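Side-chain contacts in phosphoribosylaminoimidazole carboxylase (PDB 4JA0), which probably catalyses two steps of purine biosynthesis, the carboxylation of aminoimidazole ribonucleotide and the joining of the product to aspartate to give SAICAR: residues Ile211-Trp216 against Ala252-Gln257; His281-Ala286 against Val296-Thr301; Ile349-Pro354 against Asp381-Met386. One frame throughout, in Å; residues are numbered along the deposited sequence.

Contact 1 (Ile211-Trp216 against Ala252-Gln257); sequences IDSDSW and AWVKDQ
V254 reaches from helix 241-257 to S213 and W216, the two residues of the loop 211-216 that it touches, and its CG1 methyl does most of the work. The apolar part of the contact is one methyl against a ring rim: V254 CG1 lies 3.7 Å from W216 CZ2, near the indole plane and at its edge, not over a face. With CG1 anti to the backbone N (chi1 167°), this branch is the one sent toward the loop.

A polar atom shares the same methyl. S213 OG sits 3.6 Å from V254 CG1 in plain van der Waals contact, and a serine is small enough for the helix to come close here.

The hydrogen bonds lie within the loop. D212 OD1 accepts from D214 N, 35° out of the carboxylate plane, forming an Asx turn, while D212 N gives a 2.8 Å bond to S215 OG, which is also bonded to V210 O. D212 O receives S215 N and stands 3.5 Å above the centre of the W216 ring, so the loop folds back over the indole. W183 meets the indole edge-to-face.

The chemistry therefore divides in two: hydrogen bonds shape the loop of the SAICAR synthetase part, and dispersion contacts alone join it directly to 252-257, through a single valine.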
loop_
_atom_site.group_PDB
_atom_site.type_symbol
_atom_site.label_atom_id
_atom_site.label_comp_id
_atom_site.label_asym_id
_atom_site.label_seq_id
_atom_site.Cartn_x
_atom_site.Cartn_y
_atom_site.Cartn_z
ATOM N N ILE A 211 -30.488 11.415 48.441
ATOM C CA ILE A 211 -30.903 12.387 47.452
ATOM C C ILE A 211 -32.427 12.382 47.442
ATOM O O ILE A 211 -33.039 11.423 46.974
ATOM C CB ILE A 211 -30.312 12.080 46.045
ATOM C CG1 ILE A 211 -28.810 11.795 46.141
ATOM C CG2 ILE A 211 -30.568 13.229 45.083
ATOM C CD1 ILE A 211 -28.163 11.418 44.819
ATOM N N ASP A 212 -33.037 13.431 47.995
ATOM C CA ASP A 212 -34.492 13.561 47.984
ATOM C C ASP A 212 -34.886 14.979 47.565
ATOM O O ASP A 212 -34.085 15.673 46.938
ATOM C CB ASP A 212 -35.110 13.185 49.343
ATOM C CG ASP A 212 -34.568 14.022 50.503
ATOM O OD1 ASP A 212 -34.171 15.178 50.257
ATOM O OD2 ASP A 212 -34.593 13.550 51.671
ATOM N N SER A 213 -36.100 15.416 47.906
ATOM C CA SER A 213 -36.526 16.776 47.555
ATOM C C SER A 213 -35.852 17.844 48.386
ATOM O O SER A 213 -36.054 19.032 48.140
ATOM C CB SER A 213 -38.036 16.957 47.616
ATOM O OG SER A 213 -38.676 16.256 46.570
ATOM N N ASP A 214 -35.047 17.430 49.358
ATOM C CA ASP A 214 -34.243 18.386 50.114
ATOM C C ASP A 214 -32.887 18.593 49.435
ATOM O O ASP A 214 -32.221 19.586 49.660
ATOM C CB ASP A 214 -34.048 17.898 51.556
ATOM C CG ASP A 214 -35.366 17.810 52.336
ATOM O OD1 ASP A 214 -36.278 18.626 52.072
ATOM O OD2 ASP A 214 -35.497 16.915 53.202
ATOM N N SER A 215 -32.532 17.680 48.541
ATOM C CA SER A 215 -31.224 17.671 47.917
ATOM C C SER A 215 -31.167 18.490 46.636
ATOM O O SER A 215 -30.081 18.841 46.167
ATOM C CB SER A 215 -30.824 16.230 47.574
ATOM O OG SER A 215 -31.072 15.340 48.644
ATOM N N TRP A 216 -32.320 18.823 46.079
ATOM C CA TRP A 216 -32.325 19.444 44.763
ATOM C C TRP A 216 -33.276 20.610 44.564
ATOM O O TRP A 216 -34.031 20.990 45.455
ATOM C CB TRP A 216 -32.555 18.382 43.677
ATOM C CG TRP A 216 -33.883 17.655 43.732
ATOM C CD1 TRP A 216 -35.092 18.168 44.087
ATOM C CD2 TRP A 216 -34.115 16.278 43.406
ATOM N NE1 TRP A 216 -36.063 17.204 44.003
ATOM C CE2 TRP A 216 -35.492 16.031 43.593
ATOM C CE3 TRP A 216 -33.292 15.231 42.966
ATOM C CZ2 TRP A 216 -36.067 14.780 43.361
ATOM C CZ3 TRP A 216 -33.864 13.988 42.730
ATOM C CH2 TRP A 216 -35.237 13.772 42.929
ATOM N N ALA A 252 -44.799 14.731 47.777
ATOM C CA ALA A 252 -45.525 13.515 47.411
ATOM C C ALA A 252 -45.655 13.414 45.898
ATOM O O ALA A 252 -45.524 12.326 45.326
ATOM C CB ALA A 252 -46.899 13.481 48.069
ATOM N N TRP A 253 -45.882 14.554 45.251
ATOM C CA TRP A 253 -45.975 14.591 43.797
ATOM C C TRP A 253 -44.666 14.124 43.168
ATOM O O TRP A 253 -44.675 13.362 42.205
ATOM C CB TRP A 253 -46.334 15.998 43.309
ATOM C CG TRP A 253 -46.523 16.085 41.812
ATOM C CD1 TRP A 253 -47.632 15.722 41.097
ATOM C CD2 TRP A 253 -45.581 16.584 40.857
ATOM N NE1 TRP A 253 -47.434 15.956 39.758
ATOM C CE2 TRP A 253 -46.181 16.486 39.585
ATOM C CE3 TRP A 253 -44.282 17.087 40.952
ATOM C CZ2 TRP A 253 -45.522 16.877 38.418
ATOM C CZ3 TRP A 253 -43.639 17.476 39.792
ATOM C CH2 TRP A 253 -44.258 17.368 38.545
ATOM N N VAL A 254 -43.550 14.600 43.705
ATOM C CA VAL A 254 -42.244 14.193 43.228
ATOM C C VAL A 254 -41.979 12.700 43.464
ATOM O O VAL A 254 -41.485 12.022 42.567
ATOM C CB VAL A 254 -41.130 15.051 43.872
ATOM C CG1 VAL A 254 -39.769 14.424 43.638
ATOM C CG2 VAL A 254 -41.174 16.482 43.327
ATOM N N LYS A 255 -42.298 12.186 44.656
ATOM C CA LYS A 255 -42.138 10.748 44.935
ATOM C C LYS A 255 -42.956 9.928 43.955
ATOM O O LYS A 255 -42.557 8.835 43.549
ATOM C CB LYS A 255 -42.558 10.401 46.366
ATOM N N ASP A 256 -44.112 10.467 43.584
ATOM C CA ASP A 256 -44.998 9.786 42.658
ATOM C C ASP A 256 -44.431 9.827 41.231
ATOM O O ASP A 256 -44.447 8.828 40.512
ATOM C CB ASP A 256 -46.401 10.400 42.722
ATOM N N GLN A 257 -43.853 10.965 40.864
ATOM C CA GLN A 257 -43.357 11.173 39.517
ATOM C C GLN A 257 -42.173 10.274 39.174
ATOM O O GLN A 257 -41.935 9.975 38.002
ATOM C CB GLN A 257 -42.946 12.629 39.360
ATOM C CG GLN A 257 -43.449 13.303 38.107
ATOM C CD GLN A 257 -44.943 13.395 38.050
ATOM O OE1 GLN A 257 -45.620 13.200 39.052
ATOM N NE2 GLN A 257 -45.470 13.738 36.883
#

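Contact 2 (His281-Ala286 against Val296-Thr301); sequences HCQKIA and VDLRVT
C282 O takes the amide of A286 in a 2.7 Å bond from A286 N, one turn along the helix, and L298 of the strand packs beside this turn. L298 CD2 lies 3.9 Å from C282 O and equally near C282 CB, so the methyl rests against both the side chain and the backbone of the cysteine. The same methyl comes to 4.2 Å from A286 CB, and thus fills the angle between residues four apart on the helix.

The other branch of the leucine serves a different neighbour. L298 CD1 meets Q283 CG at 4.0 Å, the two side chains crossing at about a right angle. Glutamine suits this border position: its CG methylene touches the leucine, while the extended chain beyond CG carries the amide on to a weak hydrogen bond from Q279.

Farther along, A286 CB faces V296 CG1 at 4.1 Å. Alanine fits because the backbones come close here, and the valine supplies a methyl anti to its own backbone N (chi1 -172°) to meet it. C282 is likewise slim and also touches M273 and V329 of the sheet.

The axes of 281-286 and 296-300 run almost antiparallel, at 167°, and come within 9.3 Å. Helix 279-291, which contains the first, and strand 296-300 are the second and third elements of a beta-alpha-beta crossover that starts with strand 267-273, which pairs with 296-300 in the parallel sheet. The strand is outermost in the chain's sheet, and its R299 forms a salt bridge to D417 of a second subunit.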
loop_
_atom_site.group_PDB
_atom_site.type_symbol
_atom_site.label_atom_id
_atom_site.label_comp_id
_atom_site.label_asym_id
_atom_site.label_seq_id
_atom_site.Cartn_x
_atom_site.Cartn_y
_atom_site.Cartn_z
ATOM N N HIS A 281 -16.546 -13.342 16.918
ATOM C CA HIS A 281 -16.479 -11.898 16.687
ATOM C C HIS A 281 -17.811 -11.261 17.061
ATOM O O HIS A 281 -17.848 -10.258 17.755
ATOM C CB HIS A 281 -16.143 -11.601 15.224
ATOM C CG HIS A 281 -16.200 -10.148 14.864
ATOM N ND1 HIS A 281 -15.195 -9.260 15.175
ATOM C CD2 HIS A 281 -17.152 -9.423 14.230
ATOM C CE1 HIS A 281 -15.517 -8.055 14.737
ATOM N NE2 HIS A 281 -16.702 -8.127 14.159
ATOM N N CYS A 282 -18.905 -11.870 16.618
ATOM C CA CYS A 282 -20.238 -11.350 16.889
ATOM C C CYS A 282 -20.619 -11.416 18.361
ATOM O O CYS A 282 -21.298 -10.531 18.887
ATOM C CB CYS A 282 -21.272 -12.120 16.057
ATOM S SG CYS A 282 -21.068 -11.873 14.284
ATOM N N GLN A 283 -20.182 -12.486 19.011
ATOM C CA GLN A 283 -20.403 -12.656 20.435
ATOM C C GLN A 283 -19.648 -11.584 21.238
ATOM O O GLN A 283 -20.143 -11.128 22.262
ATOM C CB GLN A 283 -20.018 -14.077 20.857
ATOM C CG GLN A 283 -21.048 -15.117 20.425
ATOM C CD GLN A 283 -20.625 -16.551 20.711
ATOM O OE1 GLN A 283 -21.470 -17.455 20.816
ATOM N NE2 GLN A 283 -19.317 -16.770 20.837
ATOM N N LYS A 284 -18.486 -11.149 20.744
ATOM C CA LYS A 284 -17.787 -10.025 21.358
ATOM C C LYS A 284 -18.570 -8.725 21.227
ATOM O O LYS A 284 -18.505 -7.864 22.127
ATOM C CB LYS A 284 -16.392 -9.820 20.761
ATOM C CG LYS A 284 -15.342 -10.780 21.260
ATOM C CD LYS A 284 -13.973 -10.358 20.736
ATOM C CE LYS A 284 -12.881 -11.318 21.181
ATOM N NZ LYS A 284 -11.505 -10.752 21.002
ATOM N N ILE A 285 -19.261 -8.554 20.102
ATOM C CA ILE A 285 -20.123 -7.397 19.926
ATOM C C ILE A 285 -21.284 -7.542 20.864
ATOM O O ILE A 285 -21.600 -6.622 21.619
ATOM C CB ILE A 285 -20.679 -7.274 18.500
ATOM C CG1 ILE A 285 -19.529 -7.181 17.493
ATOM C CG2 ILE A 285 -21.593 -6.054 18.396
ATOM C CD1 ILE A 285 -19.968 -7.064 16.079
ATOM N N ALA A 286 -21.891 -8.721 20.848
ATOM C CA ALA A 286 -23.072 -8.958 21.662
ATOM C C ALA A 286 -22.789 -8.689 23.142
ATOM O O ALA A 286 -23.555 -7.975 23.825
ATOM C CB ALA A 286 -23.584 -10.395 21.460
ATOM N N VAL A 296 -29.861 -7.708 21.823
ATOM C CA VAL A 296 -29.086 -8.069 20.668
ATOM C C VAL A 296 -29.508 -9.413 20.121
ATOM O O VAL A 296 -29.563 -10.395 20.859
ATOM C CB VAL A 296 -27.612 -8.147 21.052
ATOM C CG1 VAL A 296 -26.724 -8.333 19.805
ATOM C CG2 VAL A 296 -27.250 -6.923 21.809
ATOM N N ASP A 297 -29.742 -9.456 18.810
ATOM C CA ASP A 297 -29.956 -10.705 18.092
ATOM C C ASP A 297 -28.790 -10.955 17.153
ATOM O O ASP A 297 -28.352 -10.052 16.431
ATOM C CB ASP A 297 -31.238 -10.664 17.265
ATOM C CG ASP A 297 -32.413 -11.225 17.996
ATOM O OD1 ASP A 297 -32.190 -11.930 19.005
ATOM O OD2 ASP A 297 -33.550 -10.999 17.525
ATOM N N LEU A 298 -28.291 -12.185 17.168
ATOM C CA LEU A 298 -27.267 -12.610 16.227
ATOM C C LEU A 298 -27.923 -13.411 15.105
ATOM O O LEU A 298 -28.594 -14.410 15.361
ATOM C CB LEU A 298 -26.221 -13.470 16.931
ATOM C CG LEU A 298 -25.402 -12.811 18.040
ATOM C CD1 LEU A 298 -24.331 -13.762 18.568
ATOM C CD2 LEU A 298 -24.775 -11.515 17.546
ATOM N N ARG A 299 -27.731 -12.986 13.863
ATOM C CA ARG A 299 -28.311 -13.711 12.747
ATOM C C ARG A 299 -27.260 -14.059 11.696
ATOM O O ARG A 299 -26.298 -13.333 11.506
ATOM C CB ARG A 299 -29.459 -12.912 12.114
ATOM C CG ARG A 299 -30.475 -12.393 13.094
ATOM C CD ARG A 299 -31.199 -13.533 13.763
ATOM N NE ARG A 299 -31.740 -14.437 12.767
ATOM C CZ ARG A 299 -32.972 -14.344 12.272
ATOM N NH1 ARG A 299 -33.786 -13.380 12.688
ATOM N NH2 ARG A 299 -33.380 -15.207 11.346
ATOM N N VAL A 300 -27.452 -15.179 11.018
ATOM C CA VAL A 300 -26.550 -15.571 9.961
ATOM C C VAL A 300 -27.297 -15.483 8.634
ATOM O O VAL A 300 -28.356 -16.063 8.491
ATOM C CB VAL A 300 -26.012 -17.010 10.188
ATOM C CG1 VAL A 300 -25.075 -17.443 9.044
ATOM C CG2 VAL A 300 -25.290 -17.096 11.515
ATOM N N THR A 301 -26.747 -14.725 7.690
ATOM C CA THR A 301 -27.265 -14.616 6.330
ATOM C C THR A 301 -26.248 -13.960 5.406
ATOM O O THR A 301 -25.485 -13.077 5.816
ATOM C CB THR A 301 -28.602 -13.845 6.240
ATOM O OG1 THR A 301 -29.127 -13.953 4.903
ATOM C CG2 THR A 301 -28.414 -12.369 6.612
#

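Contact 3 (Ile349-Pro354 against Asp381-Met386); sequences INCPPP and DSAALM
I349 lays its CD1 methyl against M386, 3.6 Å from M386 CB and 4.0 Å from M386 CE. The methionine meets it at both ends of its chain, because bends at chi2 (-54°) and chi3 (-77°) fold the thioether back until the terminal methyl returns to the same isoleucine atom that CB touches. The two side chains cross obliquely. Isoleucine suits the strand, since its longer branch spans the gap to the helix; methionine suits the helix, since its flexible chain can wrap round a methyl. M386 also packs on G373 of a third subunit, so it lies between the strand of its own chain and a neighbour.

Two residues on, C351 takes over from I349. Its CB and SG both lie 3.9 Å from A383 CB: with the sulfur anti to the backbone N (chi1 -172°), the flank of the CB-SG bond is set against the alanine methyl. Alanine is the natural partner where C351 CA and A383 CA are 6.5 Å apart: one methyl occupies the narrow interval, and the sulfur adds polarisable, weakly polar bulk suited to this buried site.

All four touching residues are buried, and dispersion alone binds these faces. Strand 348-350 lies between strands 323-329 and 375-376 in the parallel sheet, and the chain leaves the last of these to enter helix 380-391, which comes back over I349 and C351. Next to it on this same side runs helix 279-291, whose A288 touches D381 and A384.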
loop_
_atom_site.group_PDB
_atom_site.type_symbol
_atom_site.label_atom_id
_atom_site.label_comp_id
_atom_site.label_asym_id
_atom_site.label_seq_id
_atom_site.Cartn_x
_atom_site.Cartn_y
_atom_site.Cartn_z
ATOM N N ILE A 349 -24.283 -0.416 10.547
ATOM C CA ILE A 349 -22.856 -0.302 10.882
ATOM C C ILE A 349 -22.097 -1.546 10.456
ATOM O O ILE A 349 -22.530 -2.676 10.753
ATOM C CB ILE A 349 -22.629 -0.078 12.406
ATOM C CG1 ILE A 349 -23.520 1.063 12.920
ATOM C CG2 ILE A 349 -21.166 0.230 12.700
ATOM C CD1 ILE A 349 -23.579 1.130 14.419
ATOM N N ASN A 350 -20.984 -1.325 9.752
ATOM C CA ASN A 350 -20.082 -2.395 9.321
ATOM C C ASN A 350 -18.960 -2.688 10.301
ATOM O O ASN A 350 -18.101 -1.830 10.543
ATOM C CB ASN A 350 -19.430 -2.026 8.006
ATOM C CG ASN A 350 -20.401 -1.939 6.899
ATOM O OD1 ASN A 350 -21.276 -2.792 6.775
ATOM N ND2 ASN A 350 -20.249 -0.923 6.052
ATOM N N CYS A 351 -18.904 -3.922 10.785
ATOM C CA CYS A 351 -17.814 -4.333 11.645
ATOM C C CYS A 351 -17.161 -5.602 11.114
ATOM O O CYS A 351 -17.500 -6.710 11.505
ATOM C CB CYS A 351 -18.319 -4.519 13.091
ATOM S SG CYS A 351 -16.997 -4.823 14.302
ATOM N N PRO A 352 -16.220 -5.437 10.188
ATOM C CA PRO A 352 -15.524 -6.612 9.663
ATOM C C PRO A 352 -14.783 -7.292 10.798
ATOM O O PRO A 352 -14.367 -6.623 11.746
ATOM C CB PRO A 352 -14.537 -6.018 8.671
ATOM C CG PRO A 352 -15.123 -4.692 8.305
ATOM C CD PRO A 352 -15.778 -4.193 9.542
ATOM N N PRO A 353 -14.690 -8.619 10.745
ATOM C CA PRO A 353 -13.931 -9.376 11.744
ATOM C C PRO A 353 -12.453 -9.167 11.493
ATOM O O PRO A 353 -12.097 -8.702 10.406
ATOM C CB PRO A 353 -14.351 -10.830 11.485
ATOM C CG PRO A 353 -14.871 -10.854 10.065
ATOM C CD PRO A 353 -15.413 -9.482 9.788
ATOM N N PRO A 354 -11.600 -9.468 12.486
ATOM C CA PRO A 354 -10.151 -9.287 12.358
ATOM C C PRO A 354 -9.552 -10.251 11.325
ATOM O O PRO A 354 -10.000 -11.391 11.186
ATOM C CB PRO A 354 -9.634 -9.658 13.737
ATOM C CG PRO A 354 -10.785 -9.672 14.606
ATOM C CD PRO A 354 -11.941 -10.054 13.787
ATOM N N ASP A 381 -15.921 -3.990 20.094
ATOM C CA ASP A 381 -16.378 -3.145 21.187
ATOM C C ASP A 381 -16.865 -1.817 20.649
ATOM O O ASP A 381 -17.913 -1.321 21.043
ATOM C CB ASP A 381 -15.280 -2.922 22.228
ATOM C CG ASP A 381 -15.032 -4.156 23.082
ATOM O OD1 ASP A 381 -16.021 -4.809 23.470
ATOM O OD2 ASP A 381 -13.858 -4.461 23.386
ATOM N N SER A 382 -16.134 -1.257 19.706
ATOM C CA SER A 382 -16.521 0.044 19.206
ATOM C C SER A 382 -17.806 0.013 18.378
ATOM O O SER A 382 -18.468 1.038 18.225
ATOM C CB SER A 382 -15.368 0.679 18.424
ATOM O OG SER A 382 -15.009 -0.133 17.329
ATOM N N ALA A 383 -18.184 -1.152 17.868
ATOM C CA ALA A 383 -19.428 -1.247 17.102
ATOM C C ALA A 383 -20.597 -1.269 18.063
ATOM O O ALA A 383 -21.626 -0.644 17.813
ATOM C CB ALA A 383 -19.437 -2.482 16.216
ATOM N N ALA A 384 -20.429 -1.971 19.180
ATOM C CA ALA A 384 -21.491 -2.017 20.183
ATOM C C ALA A 384 -21.712 -0.614 20.756
ATOM O O ALA A 384 -22.844 -0.222 21.030
ATOM C CB ALA A 384 -21.140 -3.005 21.286
ATOM N N LEU A 385 -20.625 0.135 20.916
ATOM C CA LEU A 385 -20.685 1.495 21.416
ATOM C C LEU A 385 -21.429 2.419 20.447
ATOM O O LEU A 385 -22.224 3.257 20.875
ATOM C CB LEU A 385 -19.265 2.012 21.691
ATOM C CG LEU A 385 -18.505 1.497 22.920
ATOM C CD1 LEU A 385 -17.078 1.995 22.916
ATOM C CD2 LEU A 385 -19.190 1.950 24.217
ATOM N N MET A 386 -21.161 2.293 19.152
ATOM C CA MET A 386 -21.909 3.074 18.163
ATOM C C MET A 386 -23.410 2.775 18.259
ATOM O O MET A 386 -24.235 3.686 18.249
ATOM C CB MET A 386 -21.429 2.774 16.740
ATOM C CG MET A 386 -20.737 3.930 16.060
ATOM S SD MET A 386 -21.668 5.485 16.019
ATOM C CE MET A 386 -22.798 5.067 14.701
#

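In the fold
Contacts 2 and 3 belong together. Their centres are 11 Å apart, both press a helix on the one parallel sheet of the AIR carboxylase part, and they touch where H281 NE2 reaches C351 O at 3.1 Å, a probable hydrogen bond. Contact 1 is about 41 Å from either, centre to centre, on the other side of the chain's centre, and serves the SAICAR synthetase part. All three are largely buried and apolar; contact 2 has one exposed participant, Q283. Contact 1 sets an internally hydrogen-bonded loop against a helix; the other two pack a helix on a strand, contact 2 at the sheet's outer strand and contact 3 further in, on a strand end and the residue after it, each close to a different neighbouring subunit.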